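Local atomic coordinates of cupin domain protein (Microcystis aeruginosa DIANCHI905, PDB entry 5ZBE), a protein that is a two-domain (bicupin) protein that binds an iron(II) ion in one of its cupin barrels and may be a metal-dependent enzyme, its reaction not established. Residues 43-48 / 82-87; 28-33 / 98-103; 113-118 / 128-133. All coordinates share one frame; numbering follows the deposited sequence. Where two conformers were deposited one is given.

Contact 1 (43-48 / 82-87). With FE2 (Fe (II) ion), chain B.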
# COMPACT_ATOMS: atom_id res chain seq x y z
N HIS A 43 -0.04 -8.10 18.19
CA HIS A 43 0.76 -9.29 17.93
C HIS A 43 2.14 -8.91 17.49
O HIS A 43 2.43 -7.74 17.33
CB HIS A 43 0.09 -10.22 16.93
CG HIS A 43 -0.02 -9.66 15.55
ND1 HIS A 43 -0.93 -10.13 14.64
CD2 HIS A 43 0.68 -8.69 14.91
CE1 HIS A 43 -0.80 -9.47 13.50
NE2 HIS A 43 0.17 -8.59 13.64
N GLN A 44 2.99 -9.91 17.30
CA GLN A 44 4.29 -9.68 16.70
C GLN A 44 4.59 -10.79 15.72
O GLN A 44 4.02 -11.88 15.80
CB GLN A 44 5.38 -9.58 17.77
CG GLN A 44 5.56 -10.80 18.64
CD GLN A 44 6.21 -10.46 19.98
OE1 GLN A 44 5.59 -10.60 21.03
NE2 GLN A 44 7.45 -9.98 19.93
N HIS A 45 5.46 -10.48 14.76
CA HIS A 45 5.90 -11.45 13.76
C HIS A 45 7.25 -11.02 13.19
O HIS A 45 7.60 -9.83 13.22
CB HIS A 45 4.86 -11.59 12.65
CG HIS A 45 4.15 -10.32 12.28
ND1 HIS A 45 4.78 -9.28 11.63
CD2 HIS A 45 2.86 -9.95 12.42
CE1 HIS A 45 3.91 -8.31 11.41
NE2 HIS A 45 2.73 -8.70 11.87
N PRO A 46 8.02 -11.98 12.65
CA PRO A 46 9.36 -11.67 12.15
C PRO A 46 9.36 -10.73 10.95
O PRO A 46 10.32 -9.98 10.75
CB PRO A 46 9.93 -13.04 11.76
CG PRO A 46 8.76 -13.96 11.72
CD PRO A 46 7.77 -13.43 12.69
N GLU A 47 8.30 -10.75 10.15
CA GLU A 47 8.19 -9.81 9.03
C GLU A 47 8.02 -8.39 9.54
O GLU A 47 7.27 -8.16 10.49
CB GLU A 47 6.99 -10.13 8.15
CG GLU A 47 7.01 -11.52 7.54
CD GLU A 47 6.27 -12.57 8.38
OE1 GLU A 47 6.08 -12.40 9.60
OE2 GLU A 47 5.87 -13.60 7.80
N SER A 48 8.72 -7.47 8.90
CA SER A 48 8.47 -6.04 9.04
C SER A 48 7.14 -5.71 8.38
O SER A 48 6.73 -6.39 7.44
CB SER A 48 9.59 -5.26 8.38
OG SER A 48 10.82 -5.50 9.05
N VAL A 82 8.21 -6.27 16.51
CA VAL A 82 7.66 -5.19 17.32
C VAL A 82 6.17 -5.43 17.48
O VAL A 82 5.46 -5.60 16.49
CB VAL A 82 7.87 -3.83 16.60
CG1 VAL A 82 7.10 -2.72 17.31
CG2 VAL A 82 9.35 -3.49 16.56
N SER A 83 5.70 -5.45 18.73
CA SER A 83 4.28 -5.65 19.00
C SER A 83 3.47 -4.47 18.46
O SER A 83 3.81 -3.31 18.70
CB SER A 83 4.02 -5.80 20.50
OG SER A 83 4.75 -6.89 21.00
N HIS A 84 2.41 -4.78 17.72
CA HIS A 84 1.51 -3.75 17.19
C HIS A 84 0.09 -4.26 17.10
O HIS A 84 -0.14 -5.43 16.80
CB HIS A 84 1.96 -3.30 15.79
CG HIS A 84 2.14 -4.44 14.85
ND1 HIS A 84 3.23 -5.28 14.90
CD2 HIS A 84 1.34 -4.92 13.87
CE1 HIS A 84 3.12 -6.20 13.96
NE2 HIS A 84 1.98 -6.01 13.33
N GLY A 85 -0.85 -3.35 17.35
CA GLY A 85 -2.28 -3.65 17.23
C GLY A 85 -2.99 -2.39 16.81
O GLY A 85 -2.37 -1.32 16.72
N PHE A 86 -4.28 -2.52 16.54
CA PHE A 86 -5.07 -1.42 16.03
C PHE A 86 -6.47 -1.36 16.63
O PHE A 86 -7.07 -2.40 16.92
CB PHE A 86 -5.23 -1.59 14.52
CG PHE A 86 -3.92 -1.65 13.77
CD1 PHE A 86 -3.34 -0.48 13.30
CD2 PHE A 86 -3.28 -2.86 13.54
CE1 PHE A 86 -2.15 -0.52 12.59
CE2 PHE A 86 -2.08 -2.91 12.84
CZ PHE A 86 -1.52 -1.73 12.36
N VAL A 87 -6.98 -0.15 16.79
CA VAL A 87 -8.37 0.08 17.16
C VAL A 87 -9.03 0.99 16.12
O VAL A 87 -8.48 2.04 15.74
CB VAL A 87 -8.50 0.70 18.57
CG1 VAL A 87 -9.96 1.02 18.90
CG2 VAL A 87 -7.89 -0.23 19.60
FE FE2 B . 1.02 -7.42 11.95
O HOH W 1 6.02 -7.70 14.65
O HOH W 2 -0.02 -8.64 10.59
O HOH W 3 -0.78 -6.30 11.90
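Three histidines from two chain segments, His43 and His45 on one side and His84 on the other, bring their NE2 atoms together on a single iron(II) ion. The metal is 2.1 Å from NE2 of His45 and 2.2 Å from NE2 of His84; two waters and Gln49, just beyond residues 43-48, make six ligands. A His-X-His pair with a distant third histidine is the cupin metal site, but here Gln49 stands where many cupins use a glutamate. Two bound waters are consistent with positions that a substrate could take.

His43 and His84 form an offset edge-to-face pair, the His43 edge toward the His84 face, with planes at 83° and centroids 4.7 Å apart, whereas the His45 and His84 rings meet obliquely. In all three, CG lies between the backbone N and the carbonyl carbon, as in His84 (chi1 52°), and the ring swings over to the iron.

Second-shell bonds fix the ring rotations. His84 ND1 donates to Val82 O at 2.8 Å, within 4° of the ring plane, and His45 ND1 donates to Glu47 O at 3.0 Å, exactly in its own ring plane. Each of these rings thus spends ND1 on a backbone carbonyl while NE2 binds the iron. The backbones of His43 and His84 form an antiparallel hydrogen-bonded pair: His84 N reaches His43 O in the carbonyl plane, while His43 N approaches His84 O from above the carbonyl plane. Water 1 links His45 N to Val82 O.

Strand 39-43 thus ends beside strand 84-87, whose other neighbour is strand 57-62; past the loop, Ser48 enters strand 48-55 and pairs with Arg101 of strand 94-101.

Contact 2 (28-33 / 98-103). With PGE (triethylene glycol), chain C.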
# COMPACT_ATOMS: atom_id res chain seq x y z
N ILE A 28 4.10 -9.95 1.26
CA ILE A 28 2.66 -10.21 1.34
C ILE A 28 1.95 -8.87 1.45
O ILE A 28 2.29 -8.09 2.32
CB ILE A 28 2.29 -11.09 2.57
CG1 ILE A 28 2.96 -12.47 2.50
CG2 ILE A 28 0.77 -11.25 2.68
CD1 ILE A 28 2.50 -13.34 1.35
N PHE A 29 0.98 -8.63 0.58
CA PHE A 29 0.21 -7.40 0.57
C PHE A 29 -1.22 -7.77 0.92
O PHE A 29 -1.78 -8.72 0.36
CB PHE A 29 0.25 -6.76 -0.82
CG PHE A 29 -0.59 -5.52 -0.96
CD1 PHE A 29 -0.02 -4.26 -0.84
CD2 PHE A 29 -1.95 -5.62 -1.23
CE1 PHE A 29 -0.79 -3.13 -0.95
CE2 PHE A 29 -2.73 -4.49 -1.36
CZ PHE A 29 -2.15 -3.24 -1.22
N GLN A 30 -1.83 -7.00 1.80
CA GLN A 30 -3.23 -7.26 2.05
C GLN A 30 -4.10 -6.04 2.18
O GLN A 30 -3.68 -5.05 2.70
CB GLN A 30 -3.38 -8.17 3.24
CG GLN A 30 -3.15 -7.52 4.53
CD GLN A 30 -3.19 -8.50 5.69
OE1 GLN A 30 -2.91 -9.69 5.55
NE2 GLN A 30 -3.52 -7.99 6.83
N LEU A 31 -5.31 -6.14 1.67
CA LEU A 31 -6.34 -5.14 1.89
C LEU A 31 -7.19 -5.67 3.04
O LEU A 31 -7.53 -6.84 3.09
CB LEU A 31 -7.22 -4.95 0.65
CG LEU A 31 -6.52 -4.47 -0.62
CD1 LEU A 31 -7.46 -4.62 -1.78
CD2 LEU A 31 -6.05 -3.03 -0.49
N SER A 32 -7.49 -4.79 3.98
CA SER A 32 -8.21 -5.17 5.17
C SER A 32 -9.44 -4.31 5.33
O SER A 32 -9.44 -3.12 4.98
CB SER A 32 -7.32 -5.01 6.38
OG SER A 32 -6.89 -3.67 6.45
N VAL A 33 -10.48 -4.90 5.91
CA VAL A 33 -11.67 -4.15 6.25
C VAL A 33 -11.95 -4.47 7.71
O VAL A 33 -12.22 -5.62 8.01
CB VAL A 33 -12.86 -4.53 5.35
CG1 VAL A 33 -14.08 -3.69 5.72
CG2 VAL A 33 -12.52 -4.36 3.88
N ASP A 98 -1.83 -3.26 4.20
CA ASP A 98 -0.50 -3.43 4.77
C ASP A 98 0.37 -4.36 3.93
O ASP A 98 -0.12 -5.16 3.14
CB ASP A 98 -0.54 -3.85 6.25
CG ASP A 98 -1.05 -5.25 6.46
OD1 ASP A 98 -2.27 -5.41 6.76
OD2 ASP A 98 -0.23 -6.18 6.39
N LEU A 99 1.68 -4.22 4.10
CA LEU A 99 2.66 -5.08 3.47
C LEU A 99 3.53 -5.67 4.54
O LEU A 99 3.94 -4.98 5.40
CB LEU A 99 3.59 -4.27 2.58
CG LEU A 99 3.17 -3.62 1.30
CD1 LEU A 99 2.39 -2.36 1.56
CD2 LEU A 99 4.46 -3.30 0.58
N LYS A 100 3.81 -6.95 4.42
CA LYS A 100 4.69 -7.69 5.33
C LYS A 100 5.84 -8.31 4.53
O LYS A 100 5.62 -8.95 3.49
CB LYS A 100 3.92 -8.80 6.05
CG LYS A 100 3.12 -8.36 7.26
CD LYS A 100 2.43 -9.56 7.92
CE LYS A 100 1.02 -9.79 7.39
NZ LYS A 100 -0.00 -8.81 7.89
N ARG A 101 7.06 -8.16 5.03
CA ARG A 101 8.26 -8.66 4.35
C ARG A 101 9.36 -8.86 5.38
O ARG A 101 9.52 -8.03 6.27
CB ARG A 101 8.70 -7.63 3.32
CG ARG A 101 9.95 -7.96 2.53
CD ARG A 101 10.23 -6.78 1.62
NE ARG A 101 11.39 -6.99 0.75
CZ ARG A 101 11.35 -7.63 -0.41
NH1 ARG A 101 12.46 -7.75 -1.13
NH2 ARG A 101 10.21 -8.13 -0.88
N ILE A 102 10.12 -9.96 5.26
CA ILE A 102 11.32 -10.11 6.06
C ILE A 102 12.37 -9.16 5.47
O ILE A 102 12.73 -9.26 4.30
CB ILE A 102 11.89 -11.53 6.03
CG1 ILE A 102 10.88 -12.53 6.60
CG2 ILE A 102 13.22 -11.57 6.77
CD1 ILE A 102 10.74 -12.48 8.10
N THR A 103 12.83 -8.23 6.28
CA THR A 103 13.78 -7.24 5.83
C THR A 103 15.06 -7.39 6.62
O THR A 103 15.07 -7.92 7.74
CB THR A 103 13.25 -5.82 6.08
OG1 THR A 103 13.01 -5.65 7.48
CG2 THR A 103 11.93 -5.59 5.33
C1 PGE C . -4.54 -4.72 9.70
O1 PGE C . -3.14 -4.59 9.47
C2 PGE C . -5.21 -3.66 8.87
O2 PGE C . -4.20 -3.18 7.98
C3 PGE C . -3.52 -2.30 8.81
C4 PGE C . -4.11 -1.02 8.33
O3 PGE C . -3.12 -0.45 7.50
O HOH W 4 0.36 -8.23 4.68
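The Phe29 ring is met obliquely by Leu99, whose CG lies 3.9 Å from Phe29 CD1, while Phe97 and Phe160 add further ring contacts; on the opposite face of the strand pair the Gln30 amide and the Asp98 carboxylate meet with their planes 66° apart. These pairs belong to two antiparallel strands of the N-terminal cupin beta-barrel. The axes of the short segments approach to 4.7 Å.

The register sorts the chemistry. Phe29 and Leu99, a non-hydrogen-bonded pair, share the apolar face, and Leu99 also touches Ile206 and Ile208 of strand 201-208. Phe29 holds CG anti to its backbone nitrogen (chi1 176°), which brings CD1 to Leu99 CG and CD1. The flanking pairs, Ile28 with Lys100 and Gln30 with Asp98, are hydrogen-bonded and direct their side chains to the opposite face. Each makes two backbone bonds, among them Gln30 N to Asp98 O at 2.8 Å.

On that face, Asp98 gathers several partners. Gln30 NE2 gives OD1 a weak bond of 2.9 Å, bent to 124°, and the aliphatic CG of Gln30 lies beside the same oxygen. Lys100, bent at its third and fourth torsions, curls back so that NZ forms a salt bridge with Asp98 OD2, 3.0 Å away, meeting it on the syn side. Lys100 and Asp98 also touch Gln49, an iron ligand, which puts the polar cluster against the metal site inside the barrel. A triethylene glycol, probably from the crystallisation liquor, lies beside Asp98 and Ser32: its O1 donates to Asp98 OD1, whereas its bond from Ser32 OG is doubtful. Water 4 donates to Asp98 OD2 at 2.7 Å and to Ile28 O at 3.1 Å.

Contact 3 (113-118 / 128-133)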
# COMPACT_ATOMS: atom_id res chain seq x y z
N LEU A 113 4.88 7.47 9.81
CA LEU A 113 5.37 8.41 8.82
C LEU A 113 4.19 9.11 8.17
O LEU A 113 3.06 8.63 8.23
CB LEU A 113 6.21 7.68 7.78
CG LEU A 113 7.49 6.99 8.25
CD1 LEU A 113 8.09 6.16 7.14
CD2 LEU A 113 8.49 8.00 8.76
N THR A 114 4.45 10.25 7.54
CA THR A 114 3.39 11.01 6.89
C THR A 114 3.84 11.37 5.49
O THR A 114 4.97 11.82 5.29
CB THR A 114 3.06 12.29 7.69
OG1 THR A 114 2.59 11.92 9.01
CG2 THR A 114 1.99 13.10 7.02
N LEU A 115 2.96 11.17 4.53
CA LEU A 115 3.25 11.59 3.14
C LEU A 115 3.38 13.11 3.06
O LEU A 115 2.61 13.84 3.69
CB LEU A 115 2.15 11.12 2.19
CG LEU A 115 1.84 9.63 2.10
CD1 LEU A 115 0.63 9.36 1.20
CD2 LEU A 115 3.04 8.83 1.63
N SER A 116 4.34 13.59 2.27
CA SER A 116 4.46 15.03 2.03
C SER A 116 4.63 15.28 0.54
O SER A 116 4.98 14.38 -0.23
CB SER A 116 5.60 15.68 2.82
OG SER A 116 6.84 15.11 2.49
N ASN A 117 4.38 16.51 0.13
CA ASN A 117 4.45 16.90 -1.26
C ASN A 117 5.82 16.80 -1.86
O ASN A 117 6.77 17.25 -1.28
CB ASN A 117 3.98 18.33 -1.40
CG ASN A 117 2.50 18.44 -1.33
OD1 ASN A 117 1.81 17.48 -1.10
ND2 ASN A 117 1.99 19.63 -1.55
N ASN A 118 5.87 16.21 -3.04
CA ASN A 118 7.10 15.98 -3.79
C ASN A 118 6.75 15.99 -5.27
O ASN A 118 5.60 16.25 -5.66
CB ASN A 118 7.73 14.63 -3.40
CG ASN A 118 9.13 14.75 -2.81
OD1 ASN A 118 10.03 14.00 -3.20
ND2 ASN A 118 9.32 15.66 -1.87
N GLN A 128 2.57 12.74 -3.43
CA GLN A 128 2.79 12.76 -1.99
C GLN A 128 3.53 11.50 -1.64
O GLN A 128 3.09 10.42 -2.00
CB GLN A 128 1.48 12.75 -1.27
CG GLN A 128 0.61 13.91 -1.66
CD GLN A 128 -0.29 14.28 -0.53
OE1 GLN A 128 -1.49 14.01 -0.57
NE2 GLN A 128 0.28 14.88 0.50
N SER A 129 4.64 11.62 -0.93
CA SER A 129 5.48 10.47 -0.72
C SER A 129 6.22 10.53 0.58
O SER A 129 6.30 11.58 1.24
CB SER A 129 6.49 10.34 -1.87
OG SER A 129 7.38 11.44 -1.89
N VAL A 130 6.79 9.39 0.94
CA VAL A 130 7.69 9.33 2.09
C VAL A 130 8.58 8.12 1.92
O VAL A 130 8.18 7.13 1.31
CB VAL A 130 6.91 9.30 3.43
CG1 VAL A 130 6.21 7.96 3.62
CG2 VAL A 130 7.85 9.64 4.60
N LYS A 131 9.80 8.24 2.44
CA LYS A 131 10.77 7.17 2.35
C LYS A 131 11.04 6.67 3.75
O LYS A 131 11.23 7.45 4.68
CB LYS A 131 12.05 7.71 1.74
CG LYS A 131 12.81 6.73 0.86
CD LYS A 131 13.90 7.44 0.05
CE LYS A 131 13.43 8.79 -0.50
NZ LYS A 131 14.05 9.14 -1.80
N GLY A 132 11.07 5.35 3.88
CA GLY A 132 11.45 4.71 5.12
C GLY A 132 12.64 3.82 4.89
O GLY A 132 13.33 3.91 3.87
N SER A 133 12.90 2.95 5.85
CA SER A 133 14.15 2.21 5.86
C SER A 133 14.23 1.17 4.75
O SER A 133 15.29 0.94 4.24
CB SER A 133 14.37 1.55 7.22
OG SER A 133 13.28 0.72 7.56
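Val130 places its two methyl branches against the two leucines of the facing segment: CG1 lies 3.8 Å from Leu115 CD2, and CG2 approaches Leu113 CB at 4.1 Å. CG2 is anti to the Val130 backbone nitrogen and CG1 lies in the cleft between that nitrogen and the carbonyl carbon (chi1 71°), which spreads the branches toward both partners. Leu113 reaches onward, its CD1 packing on Gly132 CA at 4.2 Å, where the missing side chain leaves that carbon accessible to the methyl. Leu115 lays CB against Gln128 CB at 3.9 Å.

Farther along, the contact is polar. Asn117 and Gln128 run side by side and point the same way, yet their amide planes are turned 76° apart; OD1 of Asn117 is 3.4 Å from NE2 of Gln128. On the opposite face Ser129 OG meets CB of Asn118, whose ND2 turns back to Asn117 O at 3.1 Å. Ser116 and Ser129 supply the backbone link as an antiparallel hydrogen-bonded pair, with Ser116 N to Ser129 O at 3.0 Å and the return bond from Ser129 N.

The contact is a twisted beta hairpin, its short strand axes at 103°. Strand 112-119 pairs with strand 74-78 through Leu113 and Leu115, and strand 126-131 pairs with strand 135-142 through Gln128 and Val130.

Overall arrangement
Contact 2 is the buried one, centred about 8 Å from the centre of the chain, whereas contacts 1 and 3 lie nearer the surface, at about 17 and 13 Å. Contact 1 is nested within the chain loop that contact 2 closes, and Ser48 OG lies 2.7 Å from Thr103 OG1, a probable hydrogen bond between them. Both lie in the iron-bearing cupin barrel, contact 1 using metal coordination and contact 2 a charged cluster backed by an apolar face. Strand 94-101 of contact 2 is followed in the chain by strand 112-119 of contact 3, which combines aliphatic packing at one end, amide and hydroxyl side chains at the other, and backbone bonds, without metal or salt bridge.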